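PDB 5FRD: carboxylesterase (Est-2) from Archaeoglobus fulgidus, which probably hydrolyses carboxylic esters as an alpha/beta hydrolase, and binds coenzyme A in the vicinity of its active site. Local coordinates for residues Lys23-His28 and Lys78-Ala83; Ala34-Asn39 and Met229-Lys234; Val60-Val65 and Leu169-Arg174. One frame throughout, in Å; residues are numbered along the deposited sequence.

In the fold
The three contacts lie in one alpha/beta hydrolase fold. Along the chain the segments run 23-28, 34-39, 60-65, 78-83, 169-174 and 229-234, so interactions 1 and 2 interlock, as do 1 and 3, while interaction 3 falls between the segments of interaction 2. Interaction 1 lies where helix 65-79 turns into strand 83-88, beside strand 24-27 of the central sheet; its centre is about 17 Å from that of interaction 2, which it touches where Tyr26 and His28 meet Trp37. Interaction 3, about 22 Å from the centres of both others, lies across the chain's centre from interaction 2. It joins the core to helices after strand 106-112 that supply part of the coenzyme A pocket.

Interaction 1 (Lys23-His28 and Lys78-Ala83); sequences KVFYIH and KTVGKA
Lys23 is folded at its second torsion (chi2 -64°) and extended beyond it, which carries the methylene chain past the Lys82 carbonyl and the amine to Val80, while Phe25, with CG trans to the backbone N (chi1 -168°), drops its ring beside Thr79 and Val80. In the modelled Lys23 conformer, one of two, NZ donates to Val80 O at 2.8 Å. The amine comes in at 130° to the C=O bond and somewhat out of the carbonyl plane. Val80 O also receives a weak bond from Lys82 N, tying the turn to the lysine. A water weakly bridges Lys23 NZ and Thr79 O. The aliphatic part of Lys23 also packs, with CD 4.0 Å from Val80 CB and CB 3.6 Å from Lys82 O.

Closer to the sheet the backbones meet, with Ala83 CA making a CH...O contact of 3.4 Å to Lys23 O. The methyl of Ala83 packs against Phe25, CB to CB at 3.9 Å. Thr79 OG1 stands at the edge of the Phe25 ring, 3.9 Å from Phe25 CE1, but its hydrogen bond is to Ser75 O.

Gly81, with positive phi, breaks from helical geometry just after helix 65-79, and the chain turns into strand 83-88. That strand runs parallel to strand 24-27; backbone hydrogen bonds pair Lys23 and Phe25 with Val84, and Phe25 with Val86. Phe25 packs against Ser75 and Leu76 of helix 65-79, and Val80 reaches Tyr47 of strand 47-49 on the other flank of strand 24-27.

Interaction 2 (Ala34-Asn39 and Met229-Lys234); sequences ATQWVN and MVMLEK
A Met-aromatic contact between Met231 and Trp37 joins the short helix 230-233 to the turn that leads into helix 38-43. Met231 SD stands above the six-membered ring of Trp37, 5.3 Å from its centroid and 22° off the normal. This is a distant approach; closer in, Met231 CG comes to 3.9 Å from Trp37 CZ3. Bends at both chi2 and chi3 of Met231 curl the thioether back, leaving its CE 3.7 Å from Gln36 NE2. In the modelled conformer of Gln36 that same NE2 lies 3.5 Å above the Trp37 ring plane, toward the rim and on the face that Met231 covers, while OE1 accepts from Ser29 OG and Ser32 OG.

Helix 230-233 begins two residues after His228, with Met229 as its N-cap. His228 has, with Ser89 and Asp200, geometry consistent with a Ser-His-Asp triad, and Met229 touches that group. The contact thus places the segment after the probable catalytic histidine against the one that follows strand 24-27, with Trp37 and Met231 both resting on His88, which precedes Ser89 within the probable nucleophile elbow.

No direct hydrogen bond crosses the interface. Leu232 CD2 packs 3.4 Å from Gln36 O and 3.7 Å from Asn39 ND2. A water takes a hydrogen bond from Asn39 ND2 at 3.0 Å and gives one to Leu232 O, and Met231 O accepts from Gln40 NE2.

Interaction 3 (Val60-Val65 and Leu169-Arg174); sequences VEVNSV and LSLCDR
Apolar contact centres on Leu171, whose branched end reaches from helix 162-173 onto the backbone of Asn63 and Ser64. Leu171 CG is trans to the carbonyl carbon (chi1 -63°), and together with a trans chi2 this directs the two methyls at the loop: Leu171 CD2 lies 3.5 Å from Asn63 O and 3.7 Å from Ser64 N, while Leu171 CD1 meets Val62 CG1 at 4.2 Å. Val65 closes on the base of the same side chain, its CG2 4.3 Å from Leu171 CB. Ser64 N, buried beneath the methyl, has no hydrogen-bond partner in the model.

This loop leads into helix 65-79 of the hydrolase core, and Ser64 is that helix's N-cap, with OG accepting from Glu67 N. The Glu67 carboxylate takes Asn63 N. Helix 162-173 belongs to the helical insertion between strands 106-112 and 192-197, the position of the cap in this fold, consistent with a contact between cap and core. Cys172 points away from the loop and touches coenzyme A, and Asp173 forms a salt bridge with Arg119 of the same pocket.

Polar contact across the interface is indirect. A water accepts from Val65 N at 3.3 Å and donates to Leu171 O at 3.0 Å. Arg174, in the modelled conformer, turns the edge of its guanidinium to Asn63 O, but NH2 stays 3.7 Å away, too far for a hydrogen bond; Ser170 O lies over the centre of one guanidinium face. Within the loop, in the modelled conformers of both residues, Asn63 ND2 gives Glu61 OE2 a nearly straight bond (166°) arriving from above the carboxylate plane.

Interaction 1 (Lys23-His28 and Lys78-Ala83)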
# COMPACT_ATOMS: atom_id res chain seq x y z
N LYS A 23 -5.29 -15.93 -1.08
CA LYS A 23 -6.10 -14.88 -1.70
C LYS A 23 -5.86 -13.54 -1.01
O LYS A 23 -6.73 -12.97 -0.36
CB LYS A 23 -7.59 -15.26 -1.67
CG LYS A 23 -7.89 -16.62 -2.32
CD LYS A 23 -7.56 -16.62 -3.79
CE LYS A 23 -8.01 -17.89 -4.46
NZ LYS A 23 -7.79 -17.85 -5.93
N VAL A 24 -4.61 -13.06 -1.18
CA VAL A 24 -4.12 -11.81 -0.60
C VAL A 24 -3.35 -11.10 -1.71
O VAL A 24 -2.54 -11.73 -2.40
CB VAL A 24 -3.21 -12.04 0.63
CG1 VAL A 24 -2.85 -10.70 1.28
CG2 VAL A 24 -3.91 -12.90 1.65
N PHE A 25 -3.64 -9.81 -1.89
CA PHE A 25 -3.08 -9.01 -2.95
C PHE A 25 -2.55 -7.69 -2.38
O PHE A 25 -3.34 -6.91 -1.82
CB PHE A 25 -4.15 -8.74 -4.03
CG PHE A 25 -3.61 -8.16 -5.30
CD1 PHE A 25 -3.14 -8.98 -6.33
CD2 PHE A 25 -3.57 -6.80 -5.48
CE1 PHE A 25 -2.64 -8.42 -7.49
CE2 PHE A 25 -3.07 -6.26 -6.66
CZ PHE A 25 -2.62 -7.10 -7.65
N TYR A 26 -1.24 -7.45 -2.51
CA TYR A 26 -0.59 -6.33 -1.86
C TYR A 26 -0.24 -5.25 -2.85
O TYR A 26 0.29 -5.55 -3.93
CB TYR A 26 0.72 -6.75 -1.18
CG TYR A 26 0.65 -7.92 -0.23
CD1 TYR A 26 0.78 -9.21 -0.70
CD2 TYR A 26 0.52 -7.76 1.14
CE1 TYR A 26 0.78 -10.30 0.14
CE2 TYR A 26 0.48 -8.85 1.99
CZ TYR A 26 0.60 -10.12 1.49
OH TYR A 26 0.57 -11.21 2.35
N ILE A 27 -0.43 -3.99 -2.45
CA ILE A 27 -0.16 -2.82 -3.29
C ILE A 27 0.76 -1.85 -2.51
O ILE A 27 0.38 -1.30 -1.47
CB ILE A 27 -1.45 -2.07 -3.71
CG1 ILE A 27 -2.49 -3.07 -4.22
CG2 ILE A 27 -1.08 -1.06 -4.78
CD1 ILE A 27 -3.81 -2.44 -4.60
N HIS A 28 1.95 -1.67 -3.06
CA HIS A 28 3.02 -0.85 -2.48
C HIS A 28 2.77 0.64 -2.55
O HIS A 28 1.84 1.12 -3.19
CB HIS A 28 4.35 -1.17 -3.16
CG HIS A 28 4.40 -0.81 -4.61
ND1 HIS A 28 4.58 0.48 -5.05
CD2 HIS A 28 4.27 -1.58 -5.71
CE1 HIS A 28 4.58 0.48 -6.38
NE2 HIS A 28 4.35 -0.75 -6.80
N LYS A 78 -6.44 -11.52 -12.73
CA LYS A 78 -5.62 -12.49 -13.50
C LYS A 78 -4.77 -13.41 -12.65
O LYS A 78 -4.21 -14.39 -13.15
CB LYS A 78 -4.71 -11.75 -14.49
CG LYS A 78 -5.46 -11.13 -15.67
CD LYS A 78 -4.55 -10.21 -16.49
CE LYS A 78 -5.32 -9.35 -17.48
NZ LYS A 78 -5.93 -10.16 -18.56
N THR A 79 -4.62 -13.10 -11.35
CA THR A 79 -3.76 -13.89 -10.49
C THR A 79 -4.54 -14.68 -9.46
O THR A 79 -4.42 -15.90 -9.38
CB THR A 79 -2.69 -13.00 -9.80
OG1 THR A 79 -3.33 -11.91 -9.15
CG2 THR A 79 -1.68 -12.50 -10.79
N VAL A 80 -5.35 -14.00 -8.66
CA VAL A 80 -6.12 -14.62 -7.57
C VAL A 80 -7.63 -14.56 -7.72
O VAL A 80 -8.33 -15.29 -7.02
CB VAL A 80 -5.69 -14.05 -6.19
CG1 VAL A 80 -4.29 -14.57 -5.84
CG2 VAL A 80 -5.72 -12.55 -6.16
N GLY A 81 -8.15 -13.74 -8.62
CA GLY A 81 -9.59 -13.68 -8.88
C GLY A 81 -10.30 -12.75 -7.93
O GLY A 81 -10.89 -11.77 -8.38
N LYS A 82 -10.25 -13.11 -6.65
CA LYS A 82 -10.75 -12.27 -5.56
C LYS A 82 -9.74 -12.33 -4.43
O LYS A 82 -9.04 -13.31 -4.28
CB LYS A 82 -12.10 -12.74 -5.06
CG LYS A 82 -13.16 -12.80 -6.13
CD LYS A 82 -14.51 -13.12 -5.51
CE LYS A 82 -15.60 -13.30 -6.56
NZ LYS A 82 -16.07 -12.01 -7.14
N ALA A 83 -9.63 -11.26 -3.65
CA ALA A 83 -8.60 -11.28 -2.60
C ALA A 83 -8.89 -10.29 -1.51
O ALA A 83 -9.67 -9.33 -1.69
CB ALA A 83 -7.24 -10.93 -3.20
O HOH W 1 -5.95 -18.67 -8.40

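Interaction 2 (Ala34-Asn39 and Met229-Lys234)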
# COMPACT_ATOMS: atom_id res chain seq x y z
N ALA A 34 7.05 -4.20 -5.36
CA ALA A 34 6.58 -5.38 -4.69
C ALA A 34 7.47 -5.88 -3.57
O ALA A 34 6.98 -6.52 -2.65
CB ALA A 34 6.37 -6.48 -5.70
N THR A 35 8.77 -5.59 -3.65
CA THR A 35 9.70 -6.04 -2.64
C THR A 35 9.41 -5.45 -1.27
O THR A 35 9.84 -6.00 -0.25
CB THR A 35 11.16 -5.81 -2.99
OG1 THR A 35 11.45 -4.43 -3.03
CG2 THR A 35 11.54 -6.46 -4.29
N GLN A 36 8.62 -4.38 -1.19
CA GLN A 36 8.16 -3.85 0.08
C GLN A 36 7.50 -4.89 0.96
O GLN A 36 7.48 -4.78 2.19
CB GLN A 36 7.10 -2.79 -0.22
CG GLN A 36 6.75 -1.95 0.96
CD GLN A 36 5.71 -1.01 0.58
OE1 GLN A 36 5.84 -0.22 -0.37
NE2 GLN A 36 4.65 -1.09 1.30
N TRP A 37 6.90 -5.90 0.30
CA TRP A 37 6.09 -6.88 0.97
C TRP A 37 6.77 -8.22 1.16
O TRP A 37 6.09 -9.19 1.56
CB TRP A 37 4.81 -7.10 0.18
CG TRP A 37 4.00 -5.84 0.02
CD1 TRP A 37 3.85 -5.11 -1.12
CD2 TRP A 37 3.23 -5.18 1.02
NE1 TRP A 37 3.02 -4.07 -0.91
CE2 TRP A 37 2.61 -4.08 0.40
CE3 TRP A 37 2.97 -5.43 2.38
CZ2 TRP A 37 1.77 -3.22 1.09
CZ3 TRP A 37 2.11 -4.61 3.05
CH2 TRP A 37 1.52 -3.52 2.41
N VAL A 38 8.08 -8.32 0.95
CA VAL A 38 8.76 -9.62 1.07
C VAL A 38 8.48 -10.36 2.39
O VAL A 38 8.30 -11.56 2.39
CB VAL A 38 10.28 -9.59 0.83
CG1 VAL A 38 10.57 -9.34 -0.64
CG2 VAL A 38 11.00 -8.63 1.75
N ASN A 39 8.45 -9.63 3.50
CA ASN A 39 8.23 -10.29 4.79
C ASN A 39 6.83 -10.86 4.95
O ASN A 39 6.62 -11.84 5.68
CB ASN A 39 8.51 -9.34 5.96
CG ASN A 39 9.91 -8.82 5.95
OD1 ASN A 39 10.87 -9.57 6.17
ND2 ASN A 39 10.08 -7.53 5.67
N MET A 229 6.66 2.74 7.83
CA MET A 229 7.12 1.50 7.17
C MET A 229 6.93 0.24 8.05
O MET A 229 7.78 -0.65 8.11
CB MET A 229 8.58 1.64 6.73
CG MET A 229 8.86 2.82 5.84
SD MET A 229 7.75 2.95 4.43
CE MET A 229 8.10 1.44 3.58
N VAL A 230 5.76 0.16 8.66
CA VAL A 230 5.44 -0.84 9.66
C VAL A 230 5.63 -2.29 9.20
O VAL A 230 6.05 -3.15 9.96
CB VAL A 230 4.04 -0.58 10.23
CG1 VAL A 230 2.95 -0.65 9.15
CG2 VAL A 230 3.72 -1.52 11.36
N MET A 231 5.34 -2.58 7.93
CA MET A 231 5.46 -3.96 7.42
C MET A 231 6.90 -4.42 7.30
O MET A 231 7.14 -5.61 7.26
CB MET A 231 4.73 -4.11 6.07
CG MET A 231 5.41 -3.46 4.87
SD MET A 231 5.62 -1.68 4.89
CE MET A 231 3.91 -1.27 4.93
N LEU A 232 7.83 -3.46 7.21
CA LEU A 232 9.27 -3.72 7.19
C LEU A 232 9.89 -3.59 8.56
O LEU A 232 10.85 -4.29 8.87
CB LEU A 232 9.98 -2.72 6.26
CG LEU A 232 9.63 -2.82 4.78
CD1 LEU A 232 10.16 -1.62 4.02
CD2 LEU A 232 10.17 -4.11 4.21
N GLU A 233 9.40 -2.66 9.37
CA GLU A 233 10.05 -2.38 10.67
C GLU A 233 9.65 -3.35 11.76
O GLU A 233 10.45 -3.63 12.68
CB GLU A 233 9.68 -0.97 11.15
CG GLU A 233 10.14 0.22 10.32
CD GLU A 233 9.58 1.53 10.87
OE1 GLU A 233 8.43 1.86 10.55
OE2 GLU A 233 10.31 2.21 11.65
N LYS A 234 8.41 -3.80 11.72
CA LYS A 234 7.85 -4.70 12.71
C LYS A 234 7.08 -5.80 11.98
O LYS A 234 5.89 -5.98 12.20
CB LYS A 234 6.94 -3.97 13.70
CG LYS A 234 7.68 -2.99 14.60
CD LYS A 234 8.56 -3.68 15.60
CE LYS A 234 9.19 -2.65 16.53
NZ LYS A 234 10.03 -3.31 17.55
O HOH W 2 12.21 -5.90 6.94

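Interaction 3 (Val60-Val65 and Leu169-Arg174)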
# COMPACT_ATOMS: atom_id res chain seq x y z
N VAL A 60 4.54 3.35 -18.25
CA VAL A 60 3.37 3.84 -18.97
C VAL A 60 2.87 5.10 -18.27
O VAL A 60 2.99 5.27 -17.05
CB VAL A 60 2.27 2.75 -19.08
CG1 VAL A 60 1.62 2.47 -17.72
CG2 VAL A 60 1.19 3.14 -20.09
N GLU A 61 2.31 6.03 -19.04
CA GLU A 61 1.78 7.25 -18.47
C GLU A 61 0.59 6.95 -17.54
O GLU A 61 -0.36 6.29 -17.96
CB GLU A 61 1.33 8.21 -19.58
CG GLU A 61 0.96 9.61 -19.10
CD GLU A 61 0.35 10.48 -20.19
OE1 GLU A 61 0.21 10.03 -21.35
OE2 GLU A 61 -0.01 11.64 -19.87
N VAL A 62 0.66 7.44 -16.30
CA VAL A 62 -0.42 7.28 -15.33
C VAL A 62 -0.71 8.63 -14.68
O VAL A 62 0.15 9.23 -14.04
CB VAL A 62 -0.08 6.21 -14.25
CG1 VAL A 62 -1.16 6.13 -13.17
CG2 VAL A 62 0.12 4.86 -14.89
N ASN A 63 -1.96 9.08 -14.82
CA ASN A 63 -2.36 10.42 -14.39
C ASN A 63 -3.28 10.49 -13.18
O ASN A 63 -3.64 11.57 -12.71
CB ASN A 63 -2.97 11.13 -15.62
CG ASN A 63 -1.93 11.39 -16.70
OD1 ASN A 63 -0.81 11.82 -16.41
ND2 ASN A 63 -2.31 11.13 -17.93
N SER A 64 -3.63 9.32 -12.62
CA SER A 64 -4.50 9.29 -11.46
C SER A 64 -4.34 8.01 -10.67
O SER A 64 -3.90 6.98 -11.21
CB SER A 64 -5.97 9.41 -11.88
OG SER A 64 -6.37 8.27 -12.61
N VAL A 65 -4.72 8.09 -9.40
CA VAL A 65 -4.86 6.89 -8.56
C VAL A 65 -5.83 5.90 -9.22
O VAL A 65 -5.57 4.69 -9.19
CB VAL A 65 -5.30 7.26 -7.14
CG1 VAL A 65 -5.59 6.02 -6.31
CG2 VAL A 65 -4.22 8.06 -6.43
N LEU A 169 3.89 10.88 -5.57
CA LEU A 169 3.46 11.79 -4.51
C LEU A 169 2.53 12.86 -5.05
O LEU A 169 1.64 13.31 -4.32
CB LEU A 169 4.65 12.42 -3.79
CG LEU A 169 5.45 11.45 -2.92
CD1 LEU A 169 6.69 12.18 -2.41
CD2 LEU A 169 4.65 10.93 -1.75
N SER A 170 2.72 13.29 -6.28
CA SER A 170 1.78 14.22 -6.91
C SER A 170 0.39 13.59 -7.05
O SER A 170 -0.61 14.28 -6.88
CB SER A 170 2.31 14.65 -8.27
OG SER A 170 3.45 15.47 -8.12
N LEU A 171 0.32 12.29 -7.32
CA LEU A 171 -0.97 11.61 -7.38
C LEU A 171 -1.58 11.53 -6.00
O LEU A 171 -2.79 11.74 -5.84
CB LEU A 171 -0.85 10.20 -7.95
CG LEU A 171 -0.37 10.05 -9.40
CD1 LEU A 171 -0.40 8.59 -9.83
CD2 LEU A 171 -1.15 10.90 -10.38
N CYS A 172 -0.79 11.24 -4.98
CA CYS A 172 -1.27 11.29 -3.59
C CYS A 172 -1.84 12.65 -3.23
O CYS A 172 -2.93 12.78 -2.60
CB CYS A 172 -0.16 10.98 -2.59
SG CYS A 172 0.42 9.28 -2.59
N ASP A 173 -1.12 13.69 -3.64
CA ASP A 173 -1.50 15.05 -3.27
C ASP A 173 -2.87 15.44 -3.83
O ASP A 173 -3.52 16.31 -3.24
CB ASP A 173 -0.43 16.01 -3.74
CG ASP A 173 -0.51 17.35 -3.06
OD1 ASP A 173 -0.55 17.45 -1.83
OD2 ASP A 173 -0.45 18.34 -3.79
N ARG A 174 -3.26 14.82 -4.93
CA ARG A 174 -4.56 15.08 -5.56
C ARG A 174 -5.65 14.10 -5.13
O ARG A 174 -6.81 14.24 -5.53
CB ARG A 174 -4.41 15.08 -7.09
CG ARG A 174 -3.55 16.23 -7.60
CD ARG A 174 -3.70 16.44 -9.11
NE ARG A 174 -3.14 15.35 -9.92
CZ ARG A 174 -1.90 15.29 -10.41
NH1 ARG A 174 -1.00 16.25 -10.18
NH2 ARG A 174 -1.54 14.23 -11.14
O HOH W 3 -4.59 11.08 -8.12